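Beta-1,3-1,4-glucanase (Caldicellulosiruptor sp. F32, PDB 5H4R) probably hydrolyses the mixed-linkage beta-1,3-1,4-glucan lichenan, as a family 5 glycoside hydrolase with a TIM-barrel fold. Local coordinates at residues W293-E298 against A343-R348; F372-R377 against E386-M391; R275-A280 against P284-S289. The protein carries 1 engineered substitution. All blocks are in the same frame, centred on the assembly; numbering follows the deposited sequence.

In the fold
All three contacts lie on the periphery of the eight-stranded barrel. Interactions 1 and 2 are buried and apolar in their direct side-chain contacts, and they share a wall: Ala343 of helix 336-352, in interaction 1, packs through CB on Met391 CG of helix 385-395, in interaction 2, at 3.7 Å. Interaction 3 is a surface contact, made by backbone and CB approaches and a bridging water, with a second water bridge that is doubtful. It still reaches both others, since Phe279 CZ lies 3.5 Å from Trp293 CB and Ala280 O lies 3.6 Å from Phe372 CE1. Chemistry thus follows depth, with aromatic and aliphatic packing against the outer helices and water-mediated polar links at the surface.

Interaction 1 of 3, residues W293-E298 against A343-R348; sequences WSVNSE and AAYYVR
Trp293 drives the six-membered end of its indole against the root of the Tyr345 side chain. Its CH2 atom leads, 3.4 Å from Tyr345 CB and 3.5 Å from Tyr345 CG, while the neighbouring CZ2 settles 3.9 Å from Tyr345 CD2. The two side chains cross at about a right angle. Their ring planes are inclined by 49° with centroids 5.5 Å apart, an oblique aromatic pair that is neither a stack nor a T. In both residues CG stands anti to the backbone N (chi1 -167° in Trp293, -175° in Tyr345), which extends each ring toward the other segment. Val295 adds a lighter touch: its CG2 methyl comes within 4.1 Å of Tyr345 CD1, on the opposite side of CG from CD2, which meets CZ2.

The tyrosine's polar end is held independently, because Tyr345 OH hydrogen-bonds Asp305 OD1; a water bound to Glu298 OE1 reaches the same hydroxyl only weakly, at 3.4 Å. Replacing Trp293 with an alanine would probably open a gap beside CB and CG of Tyr345 and leave that ring freer to shift.

On the loop side, the type I turn from Ser294 to Ser297 also contains an ST turn, Asn296 N donating to Ser294 OG. Glu341 and Ser338 bind the backbone N of Val295 and Trp293, respectively, tying the loop to helix 336-352. Trp293 also meets Phe342 edge-to-face and touches Ile304, so the loop entering helix 298-316 is wedged against both helices, while Tyr346, beside Tyr345, reaches Ile324 of strand 322-327.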
ATOM      1  N   TRP A 293     -19.172  -9.677 -10.306  1.00 10.16           N
ATOM      2  CA  TRP A 293     -18.645  -8.433 -10.850  1.00  9.82           C
ATOM      3  C   TRP A 293     -18.585  -8.641 -12.354  1.00 11.40           C
ATOM      4  O   TRP A 293     -18.083  -9.664 -12.807  1.00 12.00           O
ATOM      5  CB  TRP A 293     -17.257  -8.097 -10.276  1.00  9.19           C
ATOM      6  CG  TRP A 293     -16.825  -6.696 -10.565  1.00  8.44           C
ATOM      7  CD1 TRP A 293     -16.913  -5.626  -9.719  1.00  9.60           C
ATOM      8  CD2 TRP A 293     -16.258  -6.194 -11.786  1.00  9.10           C
ATOM      9  NE1 TRP A 293     -16.418  -4.493 -10.331  1.00 11.52           N
ATOM     10  CE2 TRP A 293     -16.020  -4.812 -11.602  1.00  7.10           C
ATOM     11  CE3 TRP A 293     -15.933  -6.782 -13.015  1.00  8.82           C
ATOM     12  CZ2 TRP A 293     -15.496  -4.002 -12.622  1.00  8.66           C
ATOM     13  CZ3 TRP A 293     -15.416  -5.986 -14.019  1.00  9.95           C
ATOM     14  CH2 TRP A 293     -15.193  -4.613 -13.813  1.00  9.30           C
ATOM     15  N   SER A 294     -19.152  -7.721 -13.127  1.00 11.71           N
ATOM     16  CA  SER A 294     -19.202  -7.870 -14.570  1.00 10.53           C
ATOM     17  C   SER A 294     -18.640  -6.650 -15.275  1.00  9.86           C
ATOM     18  O   SER A 294     -19.025  -5.524 -14.967  1.00 11.59           O
ATOM     19  CB  SER A 294     -20.638  -8.098 -15.041  1.00 15.19           C
ATOM     20  OG  SER A 294     -20.722  -8.022 -16.452  1.00 18.05           O
ATOM     21  N   VAL A 295     -17.786  -6.889 -16.269  1.00 13.27           N
ATOM     22  CA  VAL A 295     -17.249  -5.812 -17.070  1.00 14.43           C
ATOM     23  C   VAL A 295     -18.327  -5.121 -17.892  1.00 12.06           C
ATOM     24  O   VAL A 295     -18.103  -4.007 -18.373  1.00 17.15           O
ATOM     25  CB  VAL A 295     -16.104  -6.363 -17.951  1.00 19.84           C
ATOM     26  CG1 VAL A 295     -16.650  -7.208 -19.092  1.00 17.75           C
ATOM     27  CG2 VAL A 295     -15.247  -5.249 -18.447  1.00 30.40           C
ATOM     28  N   ASN A 296     -19.509  -5.731 -18.027  1.00 11.32           N
ATOM     29  CA  ASN A 296     -20.613  -5.175 -18.799  1.00 13.13           C
ATOM     30  C   ASN A 296     -21.651  -4.490 -17.926  1.00 14.48           C
ATOM     31  O   ASN A 296     -22.742  -4.159 -18.417  1.00 18.23           O
ATOM     32  CB  ASN A 296     -21.283  -6.276 -19.621  1.00 18.86           C
ATOM     33  CG  ASN A 296     -20.317  -6.956 -20.582  1.00 22.54           C
ATOM     34  OD1 ASN A 296     -20.227  -8.184 -20.624  1.00 26.81           O
ATOM     35  ND2 ASN A 296     -19.568  -6.159 -21.334  1.00 17.26           N
ATOM     36  N   SER A 297     -21.356  -4.287 -16.640  1.00 15.70           N
ATOM     37  CA  SER A 297     -22.305  -3.686 -15.704  1.00 15.63           C
ATOM     38  C   SER A 297     -21.767  -2.369 -15.190  1.00 13.59           C
ATOM     39  O   SER A 297     -20.727  -2.334 -14.519  1.00 12.60           O
ATOM     40  CB  SER A 297     -22.575  -4.586 -14.503  1.00 20.32           C
ATOM     41  OG  SER A 297     -23.322  -3.834 -13.549  1.00 21.99           O
ATOM     42  N   GLU A 298     -22.513  -1.293 -15.437  1.00 13.54           N
ATOM     43  CA  GLU A 298     -22.106  -0.026 -14.862  1.00 12.17           C
ATOM     44  C   GLU A 298     -22.116  -0.118 -13.347  1.00 10.18           C
ATOM     45  O   GLU A 298     -21.348   0.586 -12.683  1.00 11.29           O
ATOM     46  CB  GLU A 298     -23.031   1.099 -15.349  1.00 14.08           C
ATOM     47  CG  GLU A 298     -22.806   2.461 -14.631  1.00 12.76           C
ATOM     48  CD  GLU A 298     -21.415   3.032 -14.808  1.00 16.87           C
ATOM     49  OE1 GLU A 298     -20.652   2.555 -15.665  1.00 14.28           O
ATOM     50  OE2 GLU A 298     -21.055   3.987 -14.083  1.00 16.93           O
ATOM     51  N   ALA A 343     -10.132  -7.631 -12.020  1.00  8.68           N
ATOM     52  CA  ALA A 343      -8.714  -7.303 -11.950  1.00  9.35           C
ATOM     53  C   ALA A 343      -8.234  -6.666 -13.239  1.00  7.21           C
ATOM     54  O   ALA A 343      -7.472  -5.682 -13.208  1.00 10.37           O
ATOM     55  CB  ALA A 343      -7.889  -8.556 -11.642  1.00 12.53           C
ATOM     56  N   ALA A 344      -8.682  -7.188 -14.376  1.00  9.88           N
ATOM     57  CA  ALA A 344      -8.329  -6.583 -15.647  1.00  8.81           C
ATOM     58  C   ALA A 344      -8.865  -5.161 -15.725  1.00  8.71           C
ATOM     59  O   ALA A 344      -8.162  -4.243 -16.157  1.00 10.05           O
ATOM     60  CB  ALA A 344      -8.881  -7.424 -16.797  1.00 10.02           C
ATOM     61  N   TYR A 345     -10.132  -4.972 -15.358  1.00  9.51           N
ATOM     62  CA  TYR A 345     -10.741  -3.656 -15.482  1.00  9.15           C
ATOM     63  C   TYR A 345     -10.058  -2.651 -14.571  1.00 10.01           C
ATOM     64  O   TYR A 345      -9.740  -1.531 -14.990  1.00  9.81           O
ATOM     65  CB  TYR A 345     -12.239  -3.725 -15.173  1.00  6.57           C
ATOM     66  CG  TYR A 345     -12.920  -2.402 -15.408  1.00  8.16           C
ATOM     67  CD1 TYR A 345     -13.420  -2.083 -16.663  1.00 11.85           C
ATOM     68  CD2 TYR A 345     -13.059  -1.478 -14.390  1.00 10.21           C
ATOM     69  CE1 TYR A 345     -14.037  -0.864 -16.900  1.00 14.66           C
ATOM     70  CE2 TYR A 345     -13.693  -0.241 -14.619  1.00 10.19           C
ATOM     71  CZ  TYR A 345     -14.165   0.052 -15.868  1.00 13.03           C
ATOM     72  OH  TYR A 345     -14.787   1.253 -16.110  1.00 14.30           O
ATOM     73  N   TYR A 346      -9.833  -3.034 -13.307  1.00  8.90           N
ATOM     74  CA  TYR A 346      -9.253  -2.129 -12.329  1.00  9.06           C
ATOM     75  C   TYR A 346      -7.876  -1.660 -12.788  1.00  9.63           C
ATOM     76  O   TYR A 346      -7.585  -0.459 -12.785  1.00  9.95           O
ATOM     77  CB  TYR A 346      -9.187  -2.835 -10.985  1.00  7.87           C
ATOM     78  CG  TYR A 346      -8.892  -1.968  -9.796  1.00  9.01           C
ATOM     79  CD1 TYR A 346      -7.617  -1.445  -9.588  1.00  9.35           C
ATOM     80  CD2 TYR A 346      -9.854  -1.735  -8.833  1.00  8.37           C
ATOM     81  CE1 TYR A 346      -7.336  -0.677  -8.463  1.00  8.15           C
ATOM     82  CE2 TYR A 346      -9.579  -0.953  -7.710  1.00  8.28           C
ATOM     83  CZ  TYR A 346      -8.321  -0.437  -7.545  1.00  8.96           C
ATOM     84  OH  TYR A 346      -8.034   0.305  -6.427  1.00  9.06           O
ATOM     85  N   VAL A 347      -7.032  -2.598 -13.238  1.00 10.09           N
ATOM     86  CA  VAL A 347      -5.686  -2.239 -13.684  1.00  8.18           C
ATOM     87  C   VAL A 347      -5.736  -1.361 -14.942  1.00  8.26           C
ATOM     88  O   VAL A 347      -4.997  -0.375 -15.054  1.00 10.18           O
ATOM     89  CB  VAL A 347      -4.842  -3.508 -13.892  1.00  7.68           C
ATOM     90  CG1 VAL A 347      -3.514  -3.171 -14.586  1.00 11.04           C
ATOM     91  CG2 VAL A 347      -4.569  -4.148 -12.569  1.00  9.54           C
ATOM     92  N   ARG A 348      -6.597  -1.679 -15.911  1.00  8.72           N
ATOM     93  CA  ARG A 348      -6.664  -0.819 -17.099  1.00  8.73           C
ATOM     94  C   ARG A 348      -7.222   0.567 -16.771  1.00 10.58           C
ATOM     95  O   ARG A 348      -6.715   1.588 -17.266  1.00 10.53           O
ATOM     96  CB  ARG A 348      -7.516  -1.468 -18.183  1.00  9.66           C
ATOM     97  CG  ARG A 348      -7.712  -0.589 -19.442  1.00  9.87           C
ATOM     98  CD  ARG A 348      -6.408  -0.184 -20.093  1.00 14.56           C
ATOM     99  NE  ARG A 348      -6.604   0.935 -21.015  1.00 15.61           N
ATOM    100  CZ  ARG A 348      -5.644   1.788 -21.383  1.00 17.62           C
ATOM    101  NH1 ARG A 348      -4.414   1.661 -20.915  1.00 15.96           N
ATOM    102  NH2 ARG A 348      -5.919   2.788 -22.216  1.00 20.23           N
TER
HETATM  103  O   HOH W   1     -17.892   2.447 -16.570  1.00 18.87           O

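Interaction 2 of 3, residues F372-R377 against E386-M391; sequences FGLLDR and EIVSAM
Leu374 presents its two methyl groups to three residues of helix 385-395, and each methyl has its own partners. CD2 meets Ile387, lying 4.0 Å from Ile387 CG2 and equally far from Ile387 CD1, so it rests against both branches of the isoleucine; the two side chains cross at about a right angle. CD1 faces the next part of the helix, where it is 4.2 Å from Val388 CG2 and 4.1 Å from Met391 CE. The methionine and leucine reach toward each other tip to tip. All four closest approaches are ordinary van der Waals distances, and the contact has the character of one leucine laid against a helix face.

The torsions explain the division of labour. Leu374 CG lies anti to the carbonyl carbon (chi1 -58°), which carries it toward the helix, and chi2 near 180° (178°) then sets CD2 on Ile387 and CD1 on Val388 and Met391. In Met391 the chain bends at its last torsion (chi3 -71°), turning CE to the leucine. Along the helix, Ile387, Val388 and Met391 fall on one face, and Met391 N bonds back to Ile387 O, a helical turn earlier.

One shell further out, Trp359 touches Leu374, Ile387 and Met391 alike and so backs the cluster. The backbone of Leu374 is fixed by hydrogen bonding with Val383, while Leu375 N donates to Asp361 OD2. Met391 and Ile387 continue onto Ala343 and Arg339 of helix 336-352. The contact therefore joins the segment that carries the first, weakly bonded strand of the two-stranded sheet 375-376/381-382 to the C-terminal helix, which covers the outside of barrel strand 356-361 alongside helix 336-352.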
ATOM      1  N   PHE A 372      -7.316 -13.278  -0.073  1.00  9.58           N
ATOM      2  CA  PHE A 372      -6.771 -12.456  -1.136  1.00  8.27           C
ATOM      3  C   PHE A 372      -5.569 -13.102  -1.831  1.00  7.35           C
ATOM      4  O   PHE A 372      -4.973 -12.481  -2.712  1.00  7.31           O
ATOM      5  CB  PHE A 372      -6.334 -11.098  -0.555  1.00  8.41           C
ATOM      6  CG  PHE A 372      -7.463 -10.124  -0.289  1.00  9.26           C
ATOM      7  CD1 PHE A 372      -8.076  -9.471  -1.351  1.00  8.85           C
ATOM      8  CD2 PHE A 372      -7.838  -9.792   1.001  1.00 10.69           C
ATOM      9  CE1 PHE A 372      -9.078  -8.540  -1.128  1.00  9.87           C
ATOM     10  CE2 PHE A 372      -8.835  -8.856   1.242  1.00 11.76           C
ATOM     11  CZ  PHE A 372      -9.464  -8.236   0.158  1.00 11.33           C
ATOM     12  N   GLY A 373      -5.194 -14.318  -1.443  1.00  8.64           N
ATOM     13  CA  GLY A 373      -3.973 -14.905  -1.946  1.00  7.91           C
ATOM     14  C   GLY A 373      -4.033 -15.176  -3.435  1.00  7.74           C
ATOM     15  O   GLY A 373      -5.082 -15.542  -3.988  1.00  8.14           O
ATOM     16  N   LEU A 374      -2.864 -15.014  -4.079  1.00  9.90           N
ATOM     17  CA  LEU A 374      -2.627 -15.429  -5.459  1.00 10.09           C
ATOM     18  C   LEU A 374      -1.519 -16.465  -5.563  1.00  8.59           C
ATOM     19  O   LEU A 374      -1.714 -17.512  -6.195  1.00  9.58           O
ATOM     20  CB  LEU A 374      -2.274 -14.208  -6.331  1.00 11.03           C
ATOM     21  CG  LEU A 374      -3.322 -13.099  -6.364  1.00  9.16           C
ATOM     22  CD1 LEU A 374      -2.818 -11.944  -7.209  1.00 11.95           C
ATOM     23  CD2 LEU A 374      -4.683 -13.567  -6.879  1.00 10.24           C
ATOM     24  N   LEU A 375      -0.386 -16.204  -4.934  1.00  9.20           N
ATOM     25  CA  LEU A 375       0.750 -17.107  -4.923  1.00 12.82           C
ATOM     26  C   LEU A 375       0.671 -18.013  -3.693  1.00 10.30           C
ATOM     27  O   LEU A 375       0.639 -17.519  -2.560  1.00 10.85           O
ATOM     28  CB  LEU A 375       2.044 -16.293  -4.905  1.00 10.30           C
ATOM     29  CG  LEU A 375       3.309 -17.154  -4.890  1.00 11.54           C
ATOM     30  CD1 LEU A 375       3.472 -17.990  -6.153  1.00 10.08           C
ATOM     31  CD2 LEU A 375       4.514 -16.229  -4.673  1.00 13.30           C
ATOM     32  N   ASP A 376       0.651 -19.334  -3.907  1.00  9.43           N
ATOM     33  CA  ASP A 376       0.805 -20.270  -2.787  1.00 10.06           C
ATOM     34  C   ASP A 376       2.284 -20.286  -2.415  1.00 11.47           C
ATOM     35  O   ASP A 376       3.112 -20.880  -3.106  1.00 11.28           O
ATOM     36  CB  ASP A 376       0.312 -21.666  -3.147  1.00 11.09           C
ATOM     37  CG  ASP A 376       0.402 -22.634  -1.969  1.00 15.79           C
ATOM     38  OD1 ASP A 376      -0.105 -22.295  -0.874  1.00 19.25           O
ATOM     39  OD2 ASP A 376       0.989 -23.718  -2.115  1.00 21.90           O
ATOM     40  N   ARG A 377       2.632 -19.615  -1.321  1.00 10.88           N
ATOM     41  CA  ARG A 377       4.048 -19.413  -1.025  1.00 11.61           C
ATOM     42  C   ARG A 377       4.778 -20.722  -0.729  1.00 13.22           C
ATOM     43  O   ARG A 377       5.977 -20.832  -1.017  1.00 15.79           O
ATOM     44  CB  ARG A 377       4.197 -18.420   0.121  1.00 11.76           C
ATOM     45  CG  ARG A 377       3.758 -17.043  -0.274  1.00 13.04           C
ATOM     46  CD  ARG A 377       4.032 -16.054   0.827  1.00 11.20           C
ATOM     47  NE  ARG A 377       3.192 -14.872   0.663  1.00 10.15           N
ATOM     48  CZ  ARG A 377       3.164 -13.870   1.539  1.00 10.57           C
ATOM     49  NH1 ARG A 377       3.943 -13.894   2.600  1.00 11.95           N
ATOM     50  NH2 ARG A 377       2.343 -12.845   1.340  1.00  9.91           N
ATOM     51  N   GLU A 386      -5.013 -16.890 -13.616  1.00 10.52           N
ATOM     52  CA  GLU A 386      -5.915 -16.120 -14.467  1.00 10.43           C
ATOM     53  C   GLU A 386      -6.028 -14.672 -14.000  1.00 10.01           C
ATOM     54  O   GLU A 386      -6.167 -13.758 -14.823  1.00 12.26           O
ATOM     55  CB  GLU A 386      -7.286 -16.765 -14.491  1.00 12.92           C
ATOM     56  CG  GLU A 386      -7.269 -18.231 -14.979  1.00 13.26           C
ATOM     57  CD  GLU A 386      -7.082 -19.282 -13.878  1.00 13.84           C
ATOM     58  OE1 GLU A 386      -6.784 -18.954 -12.701  1.00 12.09           O
ATOM     59  OE2 GLU A 386      -7.250 -20.475 -14.231  1.00 16.02           O
ATOM     60  N   ILE A 387      -6.035 -14.451 -12.683  1.00  9.10           N
ATOM     61  CA  ILE A 387      -6.091 -13.093 -12.153  1.00 10.69           C
ATOM     62  C   ILE A 387      -4.795 -12.371 -12.477  1.00 11.33           C
ATOM     63  O   ILE A 387      -4.797 -11.205 -12.877  1.00 10.55           O
ATOM     64  CB  ILE A 387      -6.374 -13.109 -10.637  1.00  9.60           C
ATOM     65  CG1 ILE A 387      -7.771 -13.680 -10.344  1.00  9.53           C
ATOM     66  CG2 ILE A 387      -6.234 -11.718 -10.042  1.00 10.91           C
ATOM     67  CD1 ILE A 387      -8.145 -13.814  -8.853  1.00 12.06           C
ATOM     68  N   VAL A 388      -3.659 -13.051 -12.304  1.00 10.79           N
ATOM     69  CA  VAL A 388      -2.370 -12.437 -12.612  1.00 10.15           C
ATOM     70  C   VAL A 388      -2.314 -12.068 -14.088  1.00  9.77           C
ATOM     71  O   VAL A 388      -1.982 -10.936 -14.448  1.00 11.43           O
ATOM     72  CB  VAL A 388      -1.215 -13.366 -12.210  1.00 10.96           C
ATOM     73  CG1 VAL A 388       0.118 -12.770 -12.624  1.00 12.10           C
ATOM     74  CG2 VAL A 388      -1.231 -13.608 -10.691  1.00 13.27           C
ATOM     75  N   SER A 389      -2.698 -13.005 -14.957  1.00 11.67           N
ATOM     76  CA  SER A 389      -2.654 -12.750 -16.392  1.00 12.47           C
ATOM     77  C   SER A 389      -3.592 -11.621 -16.781  1.00 11.56           C
ATOM     78  O   SER A 389      -3.289 -10.838 -17.698  1.00 13.58           O
ATOM     79  CB  SER A 389      -3.020 -14.015 -17.161  1.00 13.48           C
ATOM     80  OG  SER A 389      -2.008 -14.974 -17.011  1.00 18.24           O
ATOM     81  N   ALA A 390      -4.741 -11.539 -16.114  1.00 11.36           N
ATOM     82  CA  ALA A 390      -5.689 -10.461 -16.381  1.00 13.56           C
ATOM     83  C   ALA A 390      -5.060  -9.105 -16.100  1.00 12.22           C
ATOM     84  O   ALA A 390      -5.233  -8.154 -16.876  1.00 12.97           O
ATOM     85  CB  ALA A 390      -6.950 -10.648 -15.533  1.00 13.77           C
ATOM     86  N   MET A 391      -4.316  -9.003 -14.998  1.00  9.20           N
ATOM     87  CA  MET A 391      -3.659  -7.753 -14.662  1.00 10.43           C
ATOM     88  C   MET A 391      -2.530  -7.475 -15.633  1.00  8.72           C
ATOM     89  O   MET A 391      -2.343  -6.336 -16.067  1.00  9.70           O
ATOM     90  CB  MET A 391      -3.160  -7.804 -13.224  1.00 13.64           C
ATOM     91  CG  MET A 391      -4.310  -7.933 -12.243  1.00  9.73           C
ATOM     92  SD  MET A 391      -3.812  -7.656 -10.556  1.00 15.50           S
ATOM     93  CE  MET A 391      -2.847  -9.142 -10.227  1.00 15.93           C
TER

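Interaction 3 of 3, residues R275-A280 against P284-S289; sequences RPYNFA and PNESGS
Asn278, in the short helix 277-280 that follows barrel strand 267-272 of the TIM barrel, packs against the type II turn from Glu286 to Ser289. Its CB comes first, 3.4 Å from Gly288 O. With CG between the backbone N and the carbonyl carbon (chi1 60°), the amide lies near that same oxygen: CG is 4.2 Å from Gly288 O. At the tip, ND2 donates to a water at 2.9 Å, and this water donates in turn to Gly288 O, so the amide and the turn are joined through solvent. Glycine suits this corner, since at its phi of 102° a CB would press on the carbonyl O of Ser287.

The backbones approach directly as well. Ser289 CA makes a CA-H...O contact of 3.5 Å with Asn278 O, and Asn278 also shares a backbone hydrogen bond with Val290. Ser289 OG is bound by Lys332 NZ, which Phe279 O also accepts from.

Tyr277 lies near the bound glycan, about 4 Å from a glucose unit. Glu286 OE1 accepts from Gln282 NE2; its approach to a second water is doubtfully short. That water lies in the plane of the Tyr277 ring at its edge, 2.7 Å from Tyr277 OH.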
ATOM      1  N   ARG A 275     -12.494  -1.503  -4.102  1.00  9.36           N
ATOM      2  CA  ARG A 275     -13.759  -0.971  -4.583  1.00  8.23           C
ATOM      3  C   ARG A 275     -14.162  -1.673  -5.864  1.00  8.61           C
ATOM      4  O   ARG A 275     -13.308  -1.960  -6.718  1.00  9.97           O
ATOM      5  CB  ARG A 275     -13.663   0.520  -4.830  1.00 11.83           C
ATOM      6  CG  ARG A 275     -13.257   1.216  -3.551  1.00 13.15           C
ATOM      7  CD  ARG A 275     -13.604   2.615  -3.555  1.00 17.56           C
ATOM      8  NE  ARG A 275     -13.225   3.192  -2.267  1.00 17.44           N
ATOM      9  CZ  ARG A 275     -13.324   4.472  -1.981  1.00 13.30           C
ATOM     10  NH1 ARG A 275     -13.789   5.319  -2.892  1.00 15.58           N
ATOM     11  NH2 ARG A 275     -12.936   4.894  -0.774  1.00 15.48           N
ATOM     12  N   PRO A 276     -15.471  -1.951  -6.024  1.00  8.14           N
ATOM     13  CA  PRO A 276     -16.565  -1.688  -5.067  1.00  8.64           C
ATOM     14  C   PRO A 276     -16.452  -2.566  -3.835  1.00  8.31           C
ATOM     15  O   PRO A 276     -16.186  -3.756  -3.935  1.00  8.52           O
ATOM     16  CB  PRO A 276     -17.822  -2.013  -5.867  1.00 11.98           C
ATOM     17  CG  PRO A 276     -17.373  -3.006  -6.889  1.00 13.46           C
ATOM     18  CD  PRO A 276     -15.948  -2.601  -7.250  1.00 11.29           C
ATOM     19  N   TYR A 277     -16.645  -1.929  -2.676  1.00  9.03           N
ATOM     20  CA  TYR A 277     -16.410  -2.584  -1.392  1.00  8.80           C
ATOM     21  C   TYR A 277     -17.226  -3.865  -1.240  1.00  8.50           C
ATOM     22  O   TYR A 277     -16.699  -4.891  -0.780  1.00  9.17           O
ATOM     23  CB  TYR A 277     -16.737  -1.601  -0.270  1.00  7.57           C
ATOM     24  CG  TYR A 277     -16.764  -2.218   1.105  1.00 11.00           C
ATOM     25  CD1 TYR A 277     -15.573  -2.454   1.801  1.00 13.37           C
ATOM     26  CD2 TYR A 277     -17.954  -2.569   1.704  1.00 14.90           C
ATOM     27  CE1 TYR A 277     -15.595  -3.031   3.034  1.00 13.26           C
ATOM     28  CE2 TYR A 277     -17.966  -3.143   2.952  1.00 16.85           C
ATOM     29  CZ  TYR A 277     -16.786  -3.366   3.604  1.00 13.39           C
ATOM     30  OH  TYR A 277     -16.849  -3.944   4.865  1.00 18.86           O
ATOM     31  N   ASN A 278     -18.509  -3.826  -1.610  1.00  8.64           N
ATOM     32  CA  ASN A 278     -19.387  -4.967  -1.340  1.00  8.32           C
ATOM     33  C   ASN A 278     -18.935  -6.214  -2.096  1.00  9.16           C
ATOM     34  O   ASN A 278     -19.165  -7.345  -1.628  1.00 10.81           O
ATOM     35  CB  ASN A 278     -20.850  -4.622  -1.646  1.00  9.39           C
ATOM     36  CG  ASN A 278     -21.118  -4.216  -3.103  1.00 12.07           C
ATOM     37  OD1 ASN A 278     -20.224  -4.112  -3.920  1.00 12.05           O
ATOM     38  ND2 ASN A 278     -22.389  -3.999  -3.417  1.00 15.19           N
ATOM     39  N   PHE A 279     -18.267  -6.040  -3.243  1.00  9.37           N
ATOM     40  CA  PHE A 279     -17.665  -7.136  -3.996  1.00  7.60           C
ATOM     41  C   PHE A 279     -16.262  -7.502  -3.510  1.00  8.46           C
ATOM     42  O   PHE A 279     -15.970  -8.674  -3.257  1.00  9.45           O
ATOM     43  CB  PHE A 279     -17.588  -6.781  -5.493  1.00  7.80           C
ATOM     44  CG  PHE A 279     -16.831  -7.774  -6.294  1.00  8.41           C
ATOM     45  CD1 PHE A 279     -17.361  -9.008  -6.575  1.00  9.45           C
ATOM     46  CD2 PHE A 279     -15.545  -7.488  -6.747  1.00  9.51           C
ATOM     47  CE1 PHE A 279     -16.645  -9.940  -7.286  1.00 11.20           C
ATOM     48  CE2 PHE A 279     -14.838  -8.420  -7.461  1.00  9.38           C
ATOM     49  CZ  PHE A 279     -15.379  -9.633  -7.742  1.00 10.61           C
ATOM     50  N   ALA A 280     -15.387  -6.505  -3.384  1.00  8.01           N
ATOM     51  CA  ALA A 280     -13.957  -6.747  -3.254  1.00  6.85           C
ATOM     52  C   ALA A 280     -13.519  -7.113  -1.842  1.00  7.23           C
ATOM     53  O   ALA A 280     -12.627  -7.943  -1.678  1.00  9.42           O
ATOM     54  CB  ALA A 280     -13.218  -5.502  -3.703  1.00  8.92           C
ATOM     55  N   PRO A 284     -18.054 -12.475   2.582  1.00 12.85           N
ATOM     56  CA  PRO A 284     -19.180 -13.062   1.854  1.00 15.05           C
ATOM     57  C   PRO A 284     -20.349 -13.438   2.740  1.00 19.24           C
ATOM     58  O   PRO A 284     -21.469 -13.540   2.231  1.00 21.71           O
ATOM     59  CB  PRO A 284     -18.555 -14.280   1.158  1.00 16.50           C
ATOM     60  CG  PRO A 284     -17.289 -14.570   1.907  1.00 18.94           C
ATOM     61  CD  PRO A 284     -16.819 -13.278   2.462  1.00 14.37           C
ATOM     62  N   ASN A 285     -20.160 -13.606   4.039  1.00 14.98           N
ATOM     63  CA  ASN A 285     -21.292 -13.920   4.916  1.00 23.56           C
ATOM     64  C   ASN A 285     -21.917 -12.689   5.579  1.00 30.32           C
ATOM     65  O   ASN A 285     -22.783 -12.848   6.447  1.00 30.94           O
ATOM     66  CB  ASN A 285     -20.862 -14.918   5.993  1.00 36.21           C
ATOM     67  CG  ASN A 285     -19.816 -14.350   6.928  1.00 32.86           C
ATOM     68  OD1 ASN A 285     -18.989 -13.532   6.526  1.00 49.63           O
ATOM     69  ND2 ASN A 285     -19.839 -14.791   8.189  1.00 61.44           N
ATOM     70  N   GLU A 286     -21.521 -11.477   5.196  1.00 18.90           N
ATOM     71  CA  GLU A 286     -22.145 -10.270   5.716  1.00 19.05           C
ATOM     72  C   GLU A 286     -23.237  -9.813   4.749  1.00 27.31           C
ATOM     73  O   GLU A 286     -22.984  -9.696   3.547  1.00 20.73           O
ATOM     74  CB  GLU A 286     -21.132  -9.142   5.930  1.00 17.43           C
ATOM     75  CG  GLU A 286     -21.827  -8.040   6.768  1.00 24.23           C
ATOM     76  CD  GLU A 286     -20.954  -6.855   7.091  1.00 30.32           C
ATOM     77  OE1 GLU A 286     -19.944  -6.607   6.387  1.00 22.44           O
ATOM     78  OE2 GLU A 286     -21.316  -6.146   8.055  1.00 28.31           O
ATOM     79  N   SER A 287     -24.444  -9.560   5.268  1.00 21.73           N
ATOM     80  CA  SER A 287     -25.520  -9.014   4.433  1.00 13.71           C
ATOM     81  C   SER A 287     -25.012  -7.787   3.686  1.00 18.22           C
ATOM     82  O   SER A 287     -24.388  -6.900   4.276  1.00 20.79           O
ATOM     83  CB  SER A 287     -26.741  -8.632   5.283  1.00 17.62           C
ATOM     84  OG  SER A 287     -27.366  -9.777   5.837  1.00 48.35           O
ATOM     85  N   GLY A 288     -25.305  -7.722   2.391  1.00 17.58           N
ATOM     86  CA  GLY A 288     -24.789  -6.672   1.545  1.00 17.83           C
ATOM     87  C   GLY A 288     -23.632  -7.090   0.664  1.00 12.87           C
ATOM     88  O   GLY A 288     -23.372  -6.438  -0.355  1.00 13.36           O
ATOM     89  N   SER A 289     -22.945  -8.166   1.015  1.00 16.11           N
ATOM     90  CA  SER A 289     -21.892  -8.674   0.153  1.00 12.40           C
ATOM     91  C   SER A 289     -22.468  -9.097  -1.189  1.00  9.84           C
ATOM     92  O   SER A 289     -23.582  -9.627  -1.265  1.00 11.95           O
ATOM     93  CB  SER A 289     -21.212  -9.865   0.816  1.00 16.06           C
ATOM     94  OG  SER A 289     -20.260 -10.455  -0.043  1.00 12.16           O
TER
HETATM   95  O   HOH W   2     -19.134  -4.335   6.199  1.00 29.49           O
HETATM   96  O   HOH W   3     -24.458  -4.247  -1.348  1.00 22.88           O